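Local coordinates for siderophore biosynthesis lipase/esterase, putative (Aspergillus fumigatus, PDB 6GUP), which hydrolyses the ester bonds of the siderophore fusarinine C, giving three fusarinine molecules and freeing iron, but does not cleave triacetylfusarinine C, at residues I15-T20 with L97-E102; H131-P136 with G272-K277; E66-T71 with E102-K107; T52-D57 with N339-K344. All coordinates share one frame; numbering follows the deposited sequence.

All four contacts belong to an alpha/beta-hydrolase fold. Interactions 1 and 3 are neighbours, their centres 8 Å apart: they share Glu102 on helix 86-108, and His17 CE1 packs 3.5 Å from Tyr103 CZ. The same helix leads to interaction 2, where Leu97 CD1 lies 3.2 Å from Tyr132 OH. Interaction 4 belongs to the other side of the sheet and meets interaction 3 through strand 67-72, with Thr71 CG2 3.8 Å from Leu55 CD2. Interactions 2 and 4 do not touch, their centres being 25 Å apart. The side chain of Tyr54 in interaction 4 comes close to, but does not contact, a probable catalytic triad of Ser123, His327 and Asp286.

Interaction 1 of 4, residues I15-T20 with L97-E102; sequences ILHHYT and LKYIKE
Tyr19 and Tyr99 bring the two backbones closest, their CA atoms 5.6 Å apart, beside helix 86-108. The phenol of Tyr99 makes most of the contact. With CG anti to the backbone N (chi1 171°), its ring reaches out from the helix and carries OH to the edge of the His17 imidazole, where OH and ND1 form a 2.8 Å hydrogen bond. Either atom could supply the proton. The two rings meet obliquely, planes at 63°, with ND1 in the plane of the phenol at its edge. Tyr99 OH has a further partner in a water 2.7 Å away, and this water accepts a hydrogen bond of 2.8 Å from His18 N. A tyrosine suits the place because its ring can cover backbone while its hydroxyl bonds beyond. In this alpha/beta-hydrolase fold the contact fastens the strand at the edge of this chain's sheet to the helix of a beta-alpha-beta crossover. The strand also pairs antiparallel with a strand of the second subunit, so the sheet continues through the dimer, and Leu16 O accepts a bond from Trp7 of that subunit. Over one face of the Tyr99 ring lie Tyr19 CA and His18 O, the oxygen 3.8 Å above its plane toward the rim. Tyr19 itself touches with its root, CB meeting Tyr99 CB at 3.7 Å, while its ring leads away and its hydroxyl bonds to Thr73 O. The imidazole of His17 is held at both nitrogens, since NE2 is hydrogen-bonded to Glu27.

Interaction 2 of 4, residues H131-P136 with G272-K277; sequences HYLSRP and GLLRGK
Beside the Tyr132-Leu273 contact, the phenol ring of Tyr132 forms a cation-pi pair with Arg154, and its hydroxyl is hydrogen-bonded to Met155 O. The neighbouring His131 ring carries, over the centre of one face and 3.3 Å above its plane, CG of Arg135 from one turn farther along; His131 NE2 is bonded to Asp87. Tyr132 meets the 272-277 loop by its backbone, with Leu273 CD1 3.4 Å from Tyr132 O. Leu133 carries more of the contact than Tyr132. Its CG stands anti to the carbonyl carbon (chi1 -64°), which sends the two methyls toward the loop: CD2 lies 3.2 Å from Leu273 O and packs on Leu274 CB at 3.8 Å, while CD1 meets Leu274 CD2 at 4.0 Å. Leucine suits position 133, since its two methyls reach different parts of the loop. The polar backbone is joined by a water bridge: the water donates to Leu133 O at 2.8 Å and accepts from Leu273 N at 3.0 Å, thereby serving a carbonyl at the end of a helix and an amide just past Gly272, which leaves helix 268-271 with a positive phi, a value glycine adopts easily. The contact thus packs the C-terminal turn of helix 125-134, which in this fold follows the probable nucleophile elbow, against the connection between helix 268-271 and strand 278-283. Leu133 and Leu274 both rest on Ala160 of strand 159-163 and on Ile268, while Tyr132 leans on Ile93 and Leu97 of helix 86-108.

Interaction 3 of 4, residues E66-T71 with E102-K107; sequences EWSLFT and EYKTEK
Lys104 lays its CE against the edge of the Phe70 ring, in the ring plane and 4.0 Å from CE1, the two side chains coming from opposite directions. This is strand-on-helix packing within a beta-alpha-beta crossover of the alpha/beta-hydrolase fold: strand 67-71 and helix 102-107 run at 141°, their axes 12.5 Å apart. Such a gap calls for long side chains. Phe70 fills part of it, its CZ also meeting Tyr103 CE2 at 4.1 Å. Lys104, bent at chi2 and again at chi4 (79°), spans the rest with aliphatic carbons and places its ammonium beside the strand. There NZ donates to Ser68 OG at 2.6 Å and is also hydrogen-bonded to Lys35 O and Ser38 OG, so at least three oxygens hold this buried ammonium. Serine suits its position because its short hydroxyl can serve two partners, Lys104 and the carboxylate of Glu27. That nearby carboxylate would probably help to offset the lysine's charge. Tyr103 lies beside this network, its ring meeting His17 edge-to-face and its hydroxyl bonded weakly to Glu27. A turn along the helix, Lys107 NZ donates a 3.0 Å hydrogen bond to Tyr103 OH.

Interaction 4 of 4, residues T52-D57 with N339-K344; sequences TSYLAD and NFLVNK
Leu341 CD2 rests over the centre of the Tyr54 ring, 3.8 Å from the centroid and only 9° off the ring normal, a well-aligned CH-pi contact. The other methyl, CD1, comes to 4.1 Å from Tyr54 CE2. Beside this pair, Val342 faces the first turn of the other helix: CG2 approaches Asp57 CB at 4.2 Å and CG1 lies near Asp57 O. A branched valine fits here, one methyl for each group. The two helices, 55-61 and 335-353, probably correspond to the two that pack on one side of the sheet in the alpha/beta-hydrolase fold, and the contact joins the start of the first to the C-terminal helix of the chain. Tyr54 takes the N-cap position of helix 55-61. Ser53 OG lies over the opposite face of its ring, 3.7 Å above the plane and toward the rim; the Tyr54 hydroxyl is hydrogen-bonded to Gln163 OE1. Behind it, a type II' turn from Thr52 to Leu55 sets the direction of the chain. Thr52 O accepts both Leu55 N and Ser53 OG, from opposite faces of its carbonyl plane, the hydroxyl at 2.7 Å. At the outer edge Asp57 OD2 forms a salt bridge with Arg338, tying the two helices together by charge.

Interaction 1 of 4, residues I15-T20 with L97-E102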
# COMPACT_ATOMS: atom_id res chain seq x y z
N ILE A 15 -16.07 1.41 4.21
CA ILE A 15 -15.58 2.63 4.86
C ILE A 15 -14.06 2.56 4.96
O ILE A 15 -13.51 1.59 5.50
CB ILE A 15 -16.17 2.79 6.28
CG1 ILE A 15 -17.71 2.75 6.23
CG2 ILE A 15 -15.69 4.09 6.93
CD1 ILE A 15 -18.40 2.88 7.57
N LEU A 16 -13.38 3.59 4.44
CA LEU A 16 -11.93 3.71 4.58
C LEU A 16 -11.60 4.53 5.83
O LEU A 16 -11.97 5.71 5.92
CB LEU A 16 -11.32 4.37 3.34
CG LEU A 16 -9.78 4.39 3.26
CD1 LEU A 16 -9.22 2.98 3.12
CD2 LEU A 16 -9.32 5.26 2.10
N HIS A 17 -10.91 3.90 6.78
CA HIS A 17 -10.51 4.54 8.03
C HIS A 17 -9.02 4.86 8.03
O HIS A 17 -8.26 4.28 7.27
CB HIS A 17 -10.79 3.61 9.21
CG HIS A 17 -12.20 3.13 9.29
ND1 HIS A 17 -13.15 3.75 10.08
CD2 HIS A 17 -12.83 2.10 8.69
CE1 HIS A 17 -14.30 3.12 9.95
NE2 HIS A 17 -14.13 2.11 9.12
N HIS A 18 -8.63 5.78 8.90
CA HIS A 18 -7.23 6.07 9.19
C HIS A 18 -6.96 5.74 10.66
O HIS A 18 -7.40 6.48 11.54
CB HIS A 18 -6.93 7.55 8.92
CG HIS A 18 -6.42 7.83 7.53
ND1 HIS A 18 -5.10 8.11 7.27
CD2 HIS A 18 -7.06 7.86 6.34
CE1 HIS A 18 -4.95 8.30 5.97
NE2 HIS A 18 -6.12 8.16 5.39
N TYR A 19 -6.27 4.63 10.91
CA TYR A 19 -5.89 4.25 12.28
C TYR A 19 -4.57 4.92 12.72
O TYR A 19 -4.33 5.06 13.92
CB TYR A 19 -5.87 2.72 12.47
CG TYR A 19 -4.74 1.95 11.83
CD1 TYR A 19 -3.55 1.73 12.52
CD2 TYR A 19 -4.87 1.39 10.55
CE1 TYR A 19 -2.51 1.01 11.95
CE2 TYR A 19 -3.84 0.66 9.97
CZ TYR A 19 -2.66 0.47 10.67
OH TYR A 19 -1.64 -0.25 10.11
N THR A 20 -3.74 5.30 11.76
CA THR A 20 -2.69 6.32 11.97
C THR A 20 -2.87 7.39 10.89
O THR A 20 -3.77 7.28 10.05
CB THR A 20 -1.26 5.74 11.91
OG1 THR A 20 -0.89 5.46 10.55
CG2 THR A 20 -1.13 4.48 12.75
N LEU A 97 -6.12 -2.35 15.94
CA LEU A 97 -7.07 -2.96 16.88
C LEU A 97 -7.59 -1.96 17.91
O LEU A 97 -8.78 -1.97 18.23
CB LEU A 97 -6.43 -4.14 17.61
CG LEU A 97 -6.11 -5.38 16.76
CD1 LEU A 97 -5.28 -6.36 17.57
CD2 LEU A 97 -7.37 -6.05 16.28
N LYS A 98 -6.70 -1.11 18.43
CA LYS A 98 -7.10 -0.03 19.34
C LYS A 98 -8.12 0.90 18.69
O LYS A 98 -9.12 1.25 19.30
CB LYS A 98 -5.90 0.79 19.81
CG LYS A 98 -6.28 1.91 20.78
CD LYS A 98 -5.13 2.81 21.14
CE LYS A 98 -5.60 3.89 22.11
NZ LYS A 98 -4.48 4.64 22.73
N TYR A 99 -7.83 1.29 17.45
CA TYR A 99 -8.73 2.16 16.69
C TYR A 99 -10.10 1.52 16.47
O TYR A 99 -11.13 2.16 16.72
CB TYR A 99 -8.12 2.55 15.34
CG TYR A 99 -9.11 3.27 14.45
CD1 TYR A 99 -9.36 4.63 14.63
CD2 TYR A 99 -9.83 2.58 13.47
CE1 TYR A 99 -10.29 5.29 13.84
CE2 TYR A 99 -10.76 3.24 12.68
CZ TYR A 99 -10.98 4.59 12.86
OH TYR A 99 -11.90 5.25 12.08
N ILE A 100 -10.11 0.28 16.00
CA ILE A 100 -11.35 -0.47 15.75
C ILE A 100 -12.19 -0.59 17.02
O ILE A 100 -13.41 -0.45 16.97
CB ILE A 100 -11.07 -1.88 15.16
CG1 ILE A 100 -10.57 -1.76 13.71
CG2 ILE A 100 -12.32 -2.76 15.18
CD1 ILE A 100 -9.96 -3.02 13.14
N LYS A 101 -11.52 -0.85 18.14
CA LYS A 101 -12.19 -1.00 19.43
C LYS A 101 -12.87 0.29 19.89
O LYS A 101 -14.02 0.25 20.34
CB LYS A 101 -11.20 -1.49 20.49
CG LYS A 101 -11.83 -2.00 21.78
CD LYS A 101 -11.04 -3.17 22.36
CE LYS A 101 -11.11 -3.24 23.87
NZ LYS A 101 -10.15 -4.25 24.40
N GLU A 102 -12.17 1.42 19.77
CA GLU A 102 -12.77 2.73 20.09
C GLU A 102 -13.84 3.12 19.07
O GLU A 102 -14.88 3.66 19.44
CB GLU A 102 -11.70 3.84 20.22
CG GLU A 102 -12.21 5.29 20.25
CD GLU A 102 -12.98 5.66 21.51
OE1 GLU A 102 -12.76 6.77 22.03
OE2 GLU A 102 -13.82 4.86 22.00
O HOH W 1 -10.45 7.02 10.66

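Interaction 2 of 4, residues H131-P136 with G272-K277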
# COMPACT_ATOMS: atom_id res chain seq x y z
N HIS A 131 3.21 -14.05 15.66
CA HIS A 131 4.17 -13.10 16.23
C HIS A 131 3.49 -12.14 17.21
O HIS A 131 4.04 -11.84 18.27
CB HIS A 131 4.86 -12.31 15.10
CG HIS A 131 6.12 -11.63 15.51
ND1 HIS A 131 7.37 -12.19 15.32
CD2 HIS A 131 6.35 -10.41 16.06
CE1 HIS A 131 8.30 -11.36 15.75
NE2 HIS A 131 7.70 -10.27 16.20
N TYR A 132 2.28 -11.68 16.86
CA TYR A 132 1.45 -10.86 17.77
C TYR A 132 1.21 -11.58 19.10
O TYR A 132 1.34 -10.96 20.17
CB TYR A 132 0.10 -10.53 17.10
CG TYR A 132 -0.77 -9.55 17.85
CD1 TYR A 132 -1.60 -9.98 18.90
CD2 TYR A 132 -0.80 -8.20 17.51
CE1 TYR A 132 -2.41 -9.09 19.59
CE2 TYR A 132 -1.61 -7.30 18.19
CZ TYR A 132 -2.41 -7.75 19.23
OH TYR A 132 -3.21 -6.86 19.92
N LEU A 133 0.88 -12.86 19.03
CA LEU A 133 0.53 -13.66 20.21
C LEU A 133 1.73 -14.17 21.03
O LEU A 133 1.61 -14.31 22.24
CB LEU A 133 -0.34 -14.85 19.81
CG LEU A 133 -1.72 -14.52 19.22
CD1 LEU A 133 -2.39 -15.78 18.70
CD2 LEU A 133 -2.60 -13.83 20.26
N SER A 134 2.85 -14.46 20.37
CA SER A 134 3.95 -15.20 20.99
C SER A 134 5.08 -14.36 21.59
O SER A 134 5.72 -14.79 22.56
CB SER A 134 4.55 -16.18 19.97
OG SER A 134 5.17 -15.51 18.89
N ARG A 135 5.32 -13.17 21.04
CA ARG A 135 6.46 -12.35 21.46
C ARG A 135 6.19 -11.55 22.73
O ARG A 135 5.03 -11.38 23.12
CB ARG A 135 6.88 -11.42 20.32
CG ARG A 135 7.22 -12.11 19.00
CD ARG A 135 8.19 -13.28 19.14
NE ARG A 135 9.40 -12.92 19.88
CZ ARG A 135 10.62 -12.71 19.35
NH1 ARG A 135 11.62 -12.38 20.16
NH2 ARG A 135 10.86 -12.83 18.04
N PRO A 136 7.26 -11.05 23.40
CA PRO A 136 7.10 -10.21 24.60
C PRO A 136 6.26 -8.96 24.37
O PRO A 136 6.28 -8.39 23.28
CB PRO A 136 8.54 -9.82 24.94
CG PRO A 136 9.37 -10.91 24.39
CD PRO A 136 8.68 -11.33 23.13
N GLY A 272 -0.52 -14.16 27.18
CA GLY A 272 -1.87 -13.80 27.59
C GLY A 272 -2.62 -12.88 26.64
O GLY A 272 -3.45 -12.08 27.08
N LEU A 273 -2.35 -13.00 25.34
CA LEU A 273 -2.98 -12.16 24.32
C LEU A 273 -4.00 -12.91 23.46
O LEU A 273 -4.46 -12.38 22.44
CB LEU A 273 -1.91 -11.50 23.44
CG LEU A 273 -0.95 -10.54 24.15
CD1 LEU A 273 0.16 -10.13 23.21
CD2 LEU A 273 -1.68 -9.32 24.69
N LEU A 274 -4.38 -14.12 23.86
CA LEU A 274 -5.47 -14.86 23.22
C LEU A 274 -6.41 -15.42 24.28
O LEU A 274 -6.17 -16.51 24.82
CB LEU A 274 -4.92 -15.98 22.33
CG LEU A 274 -5.92 -16.87 21.58
CD1 LEU A 274 -6.91 -16.06 20.76
CD2 LEU A 274 -5.18 -17.87 20.69
N ARG A 275 -7.47 -14.68 24.59
CA ARG A 275 -8.56 -15.17 25.46
C ARG A 275 -9.65 -15.81 24.59
O ARG A 275 -10.79 -15.35 24.52
CB ARG A 275 -9.10 -14.08 26.40
CG ARG A 275 -9.56 -12.78 25.77
CD ARG A 275 -10.58 -12.08 26.66
NE ARG A 275 -10.97 -10.77 26.14
CZ ARG A 275 -10.28 -9.63 26.29
NH1 ARG A 275 -9.13 -9.60 26.96
NH2 ARG A 275 -10.75 -8.50 25.77
N GLY A 276 -9.27 -16.90 23.94
CA GLY A 276 -10.12 -17.60 22.98
C GLY A 276 -9.35 -18.72 22.31
O GLY A 276 -8.35 -19.20 22.85
N LYS A 277 -9.79 -19.11 21.11
CA LYS A 277 -9.23 -20.26 20.41
C LYS A 277 -8.35 -19.86 19.23
O LYS A 277 -8.58 -18.83 18.59
CB LYS A 277 -10.35 -21.18 19.91
CG LYS A 277 -11.42 -21.52 20.95
CD LYS A 277 -10.90 -22.45 22.03
CE LYS A 277 -11.16 -23.91 21.69
NZ LYS A 277 -10.24 -24.82 22.42
O HOH W 2 -0.75 -14.76 23.59

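Interaction 3 of 4, residues E66-T71 with E102-K107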
# COMPACT_ATOMS: atom_id res chain seq x y z
N GLU A 66 -23.44 -10.09 13.02
CA GLU A 66 -23.00 -8.95 13.84
C GLU A 66 -21.48 -8.67 13.75
O GLU A 66 -20.94 -7.92 14.56
CB GLU A 66 -23.42 -9.18 15.31
CG GLU A 66 -24.91 -8.97 15.56
CD GLU A 66 -25.25 -8.90 17.04
OE1 GLU A 66 -24.81 -9.79 17.80
OE2 GLU A 66 -25.95 -7.95 17.44
N TRP A 67 -20.82 -9.27 12.75
CA TRP A 67 -19.39 -9.04 12.49
C TRP A 67 -19.21 -8.20 11.23
O TRP A 67 -19.88 -8.44 10.22
CB TRP A 67 -18.68 -10.38 12.28
CG TRP A 67 -18.70 -11.27 13.47
CD1 TRP A 67 -19.70 -12.12 13.84
CD2 TRP A 67 -17.67 -11.40 14.46
NE1 TRP A 67 -19.36 -12.78 15.00
CE2 TRP A 67 -18.12 -12.35 15.40
CE3 TRP A 67 -16.42 -10.80 14.64
CZ2 TRP A 67 -17.35 -12.72 16.51
CZ3 TRP A 67 -15.65 -11.17 15.74
CH2 TRP A 67 -16.12 -12.12 16.66
N SER A 68 -18.31 -7.22 11.29
CA SER A 68 -17.86 -6.50 10.10
C SER A 68 -16.39 -6.83 9.83
O SER A 68 -15.59 -6.95 10.76
CB SER A 68 -18.05 -4.99 10.26
OG SER A 68 -17.12 -4.42 11.16
N LEU A 69 -16.05 -6.98 8.55
CA LEU A 69 -14.71 -7.38 8.12
C LEU A 69 -13.84 -6.14 7.89
O LEU A 69 -14.28 -5.19 7.26
CB LEU A 69 -14.81 -8.19 6.82
CG LEU A 69 -13.52 -8.67 6.15
CD1 LEU A 69 -12.77 -9.65 7.03
CD2 LEU A 69 -13.86 -9.31 4.81
N PHE A 70 -12.62 -6.18 8.42
CA PHE A 70 -11.60 -5.15 8.17
C PHE A 70 -10.39 -5.77 7.48
O PHE A 70 -10.02 -6.91 7.78
CB PHE A 70 -11.12 -4.52 9.47
CG PHE A 70 -12.12 -3.63 10.14
CD1 PHE A 70 -13.14 -4.18 10.91
CD2 PHE A 70 -12.02 -2.25 10.03
CE1 PHE A 70 -14.06 -3.36 11.55
CE2 PHE A 70 -12.94 -1.42 10.67
CZ PHE A 70 -13.96 -1.98 11.42
N THR A 71 -9.79 -5.01 6.57
CA THR A 71 -8.45 -5.29 6.05
C THR A 71 -7.62 -4.03 6.29
O THR A 71 -8.19 -2.97 6.53
CB THR A 71 -8.47 -5.63 4.55
OG1 THR A 71 -9.10 -4.56 3.82
CG2 THR A 71 -9.24 -6.91 4.31
N GLU A 102 -12.17 1.42 19.77
CA GLU A 102 -12.77 2.73 20.09
C GLU A 102 -13.84 3.12 19.07
O GLU A 102 -14.88 3.66 19.44
CB GLU A 102 -11.70 3.84 20.22
CG GLU A 102 -12.21 5.29 20.25
CD GLU A 102 -12.98 5.66 21.51
OE1 GLU A 102 -12.76 6.77 22.03
OE2 GLU A 102 -13.82 4.86 22.00
N TYR A 103 -13.57 2.86 17.79
CA TYR A 103 -14.53 3.14 16.71
C TYR A 103 -15.86 2.41 16.90
O TYR A 103 -16.92 3.02 16.79
CB TYR A 103 -13.93 2.77 15.34
CG TYR A 103 -14.95 2.63 14.23
CD1 TYR A 103 -15.66 3.73 13.76
CD2 TYR A 103 -15.20 1.39 13.64
CE1 TYR A 103 -16.59 3.61 12.74
CE2 TYR A 103 -16.13 1.25 12.62
CZ TYR A 103 -16.83 2.36 12.18
OH TYR A 103 -17.75 2.24 11.16
N LYS A 104 -15.78 1.11 17.19
CA LYS A 104 -16.98 0.29 17.39
C LYS A 104 -17.74 0.64 18.67
O LYS A 104 -18.97 0.50 18.71
CB LYS A 104 -16.64 -1.21 17.37
CG LYS A 104 -16.31 -1.76 15.99
CD LYS A 104 -17.49 -1.63 15.03
CE LYS A 104 -17.22 -2.28 13.68
NZ LYS A 104 -17.38 -3.76 13.70
N THR A 105 -17.03 1.10 19.69
CA THR A 105 -17.66 1.64 20.90
C THR A 105 -18.40 2.94 20.57
O THR A 105 -19.58 3.08 20.87
CB THR A 105 -16.64 1.90 22.02
OG1 THR A 105 -15.89 0.71 22.27
CG2 THR A 105 -17.35 2.33 23.31
N GLU A 106 -17.69 3.88 19.95
CA GLU A 106 -18.27 5.18 19.58
C GLU A 106 -19.48 5.07 18.65
O GLU A 106 -20.47 5.78 18.84
CB GLU A 106 -17.21 6.09 18.93
CG GLU A 106 -16.23 6.70 19.91
CD GLU A 106 -15.22 7.62 19.25
OE1 GLU A 106 -14.94 8.70 19.80
OE2 GLU A 106 -14.70 7.26 18.16
N LYS A 107 -19.39 4.19 17.65
CA LYS A 107 -20.45 4.05 16.65
C LYS A 107 -21.71 3.39 17.20
O LYS A 107 -22.79 3.97 17.13
CB LYS A 107 -19.94 3.28 15.42
CG LYS A 107 -20.95 3.20 14.28
CD LYS A 107 -20.28 2.87 12.96
CE LYS A 107 -21.31 2.71 11.85
NZ LYS A 107 -20.74 2.06 10.64

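Interaction 4 of 4, residues T52-D57 with N339-K344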
# COMPACT_ATOMS: atom_id res chain seq x y z
N THR A 52 -7.32 -10.56 -2.76
CA THR A 52 -8.57 -11.02 -3.36
C THR A 52 -8.98 -12.35 -2.71
O THR A 52 -9.59 -12.34 -1.65
CB THR A 52 -8.47 -11.13 -4.89
OG1 THR A 52 -7.25 -11.78 -5.26
CG2 THR A 52 -8.53 -9.75 -5.52
N SER A 53 -8.62 -13.48 -3.33
CA SER A 53 -8.92 -14.82 -2.81
C SER A 53 -10.42 -15.04 -2.47
O SER A 53 -11.26 -14.99 -3.37
CB SER A 53 -7.99 -15.15 -1.62
OG SER A 53 -8.26 -14.34 -0.49
N TYR A 54 -10.73 -15.25 -1.19
CA TYR A 54 -12.09 -15.57 -0.71
C TYR A 54 -12.72 -14.39 0.02
O TYR A 54 -13.79 -14.54 0.63
CB TYR A 54 -12.05 -16.80 0.21
CG TYR A 54 -11.00 -16.72 1.30
CD1 TYR A 54 -11.22 -15.99 2.47
CD2 TYR A 54 -9.76 -17.35 1.15
CE1 TYR A 54 -10.24 -15.91 3.46
CE2 TYR A 54 -8.78 -17.27 2.12
CZ TYR A 54 -9.03 -16.55 3.28
OH TYR A 54 -8.06 -16.48 4.24
N LEU A 55 -12.09 -13.22 -0.06
CA LEU A 55 -12.43 -12.09 0.81
C LEU A 55 -13.80 -11.50 0.46
O LEU A 55 -14.54 -11.09 1.35
CB LEU A 55 -11.34 -11.01 0.74
CG LEU A 55 -10.90 -10.27 2.01
CD1 LEU A 55 -10.89 -11.16 3.24
CD2 LEU A 55 -9.52 -9.68 1.77
N ALA A 56 -14.12 -11.46 -0.84
CA ALA A 56 -15.43 -11.01 -1.31
C ALA A 56 -16.56 -11.92 -0.82
O ALA A 56 -17.59 -11.43 -0.35
CB ALA A 56 -15.45 -10.93 -2.83
N ASP A 57 -16.35 -13.23 -0.92
CA ASP A 57 -17.31 -14.23 -0.44
C ASP A 57 -17.49 -14.17 1.08
O ASP A 57 -18.61 -14.36 1.57
CB ASP A 57 -16.89 -15.65 -0.86
CG ASP A 57 -16.96 -15.87 -2.37
OD1 ASP A 57 -17.49 -15.01 -3.10
OD2 ASP A 57 -16.47 -16.92 -2.83
N ASN A 339 -16.28 -21.82 -0.38
CA ASN A 339 -17.55 -21.84 0.35
C ASN A 339 -17.41 -22.58 1.68
O ASN A 339 -17.97 -22.15 2.69
CB ASN A 339 -18.65 -22.49 -0.48
CG ASN A 339 -20.03 -22.27 0.11
OD1 ASN A 339 -20.49 -21.14 0.22
ND2 ASN A 339 -20.70 -23.36 0.49
N PHE A 340 -16.68 -23.70 1.66
CA PHE A 340 -16.41 -24.46 2.87
C PHE A 340 -15.58 -23.66 3.87
O PHE A 340 -15.93 -23.58 5.05
CB PHE A 340 -15.70 -25.77 2.54
CG PHE A 340 -15.57 -26.70 3.71
CD1 PHE A 340 -16.66 -27.44 4.15
CD2 PHE A 340 -14.37 -26.82 4.39
CE1 PHE A 340 -16.55 -28.29 5.24
CE2 PHE A 340 -14.25 -27.66 5.48
CZ PHE A 340 -15.34 -28.40 5.90
N LEU A 341 -14.49 -23.06 3.38
CA LEU A 341 -13.62 -22.22 4.20
C LEU A 341 -14.40 -21.09 4.87
O LEU A 341 -14.25 -20.86 6.07
CB LEU A 341 -12.48 -21.62 3.35
CG LEU A 341 -11.39 -20.84 4.10
CD1 LEU A 341 -10.05 -21.00 3.40
CD2 LEU A 341 -11.71 -19.36 4.27
N VAL A 342 -15.22 -20.39 4.08
CA VAL A 342 -16.04 -19.29 4.59
C VAL A 342 -17.01 -19.78 5.66
O VAL A 342 -17.19 -19.12 6.69
CB VAL A 342 -16.80 -18.56 3.45
CG1 VAL A 342 -17.81 -17.56 4.00
CG2 VAL A 342 -15.82 -17.84 2.53
N ASN A 343 -17.63 -20.94 5.42
CA ASN A 343 -18.53 -21.56 6.41
C ASN A 343 -17.83 -21.93 7.72
O ASN A 343 -18.43 -21.81 8.79
CB ASN A 343 -19.25 -22.78 5.82
CG ASN A 343 -20.43 -22.40 4.93
OD1 ASN A 343 -21.25 -21.56 5.29
ND2 ASN A 343 -20.52 -23.04 3.77
N LYS A 344 -16.57 -22.37 7.64
CA LYS A 344 -15.78 -22.66 8.84
C LYS A 344 -15.48 -21.39 9.65
O LYS A 344 -15.47 -21.43 10.88
CB LYS A 344 -14.46 -23.36 8.51
CG LYS A 344 -14.55 -24.75 7.87
CD LYS A 344 -15.51 -25.71 8.57
CE LYS A 344 -16.87 -25.76 7.88
NZ LYS A 344 -17.80 -26.71 8.54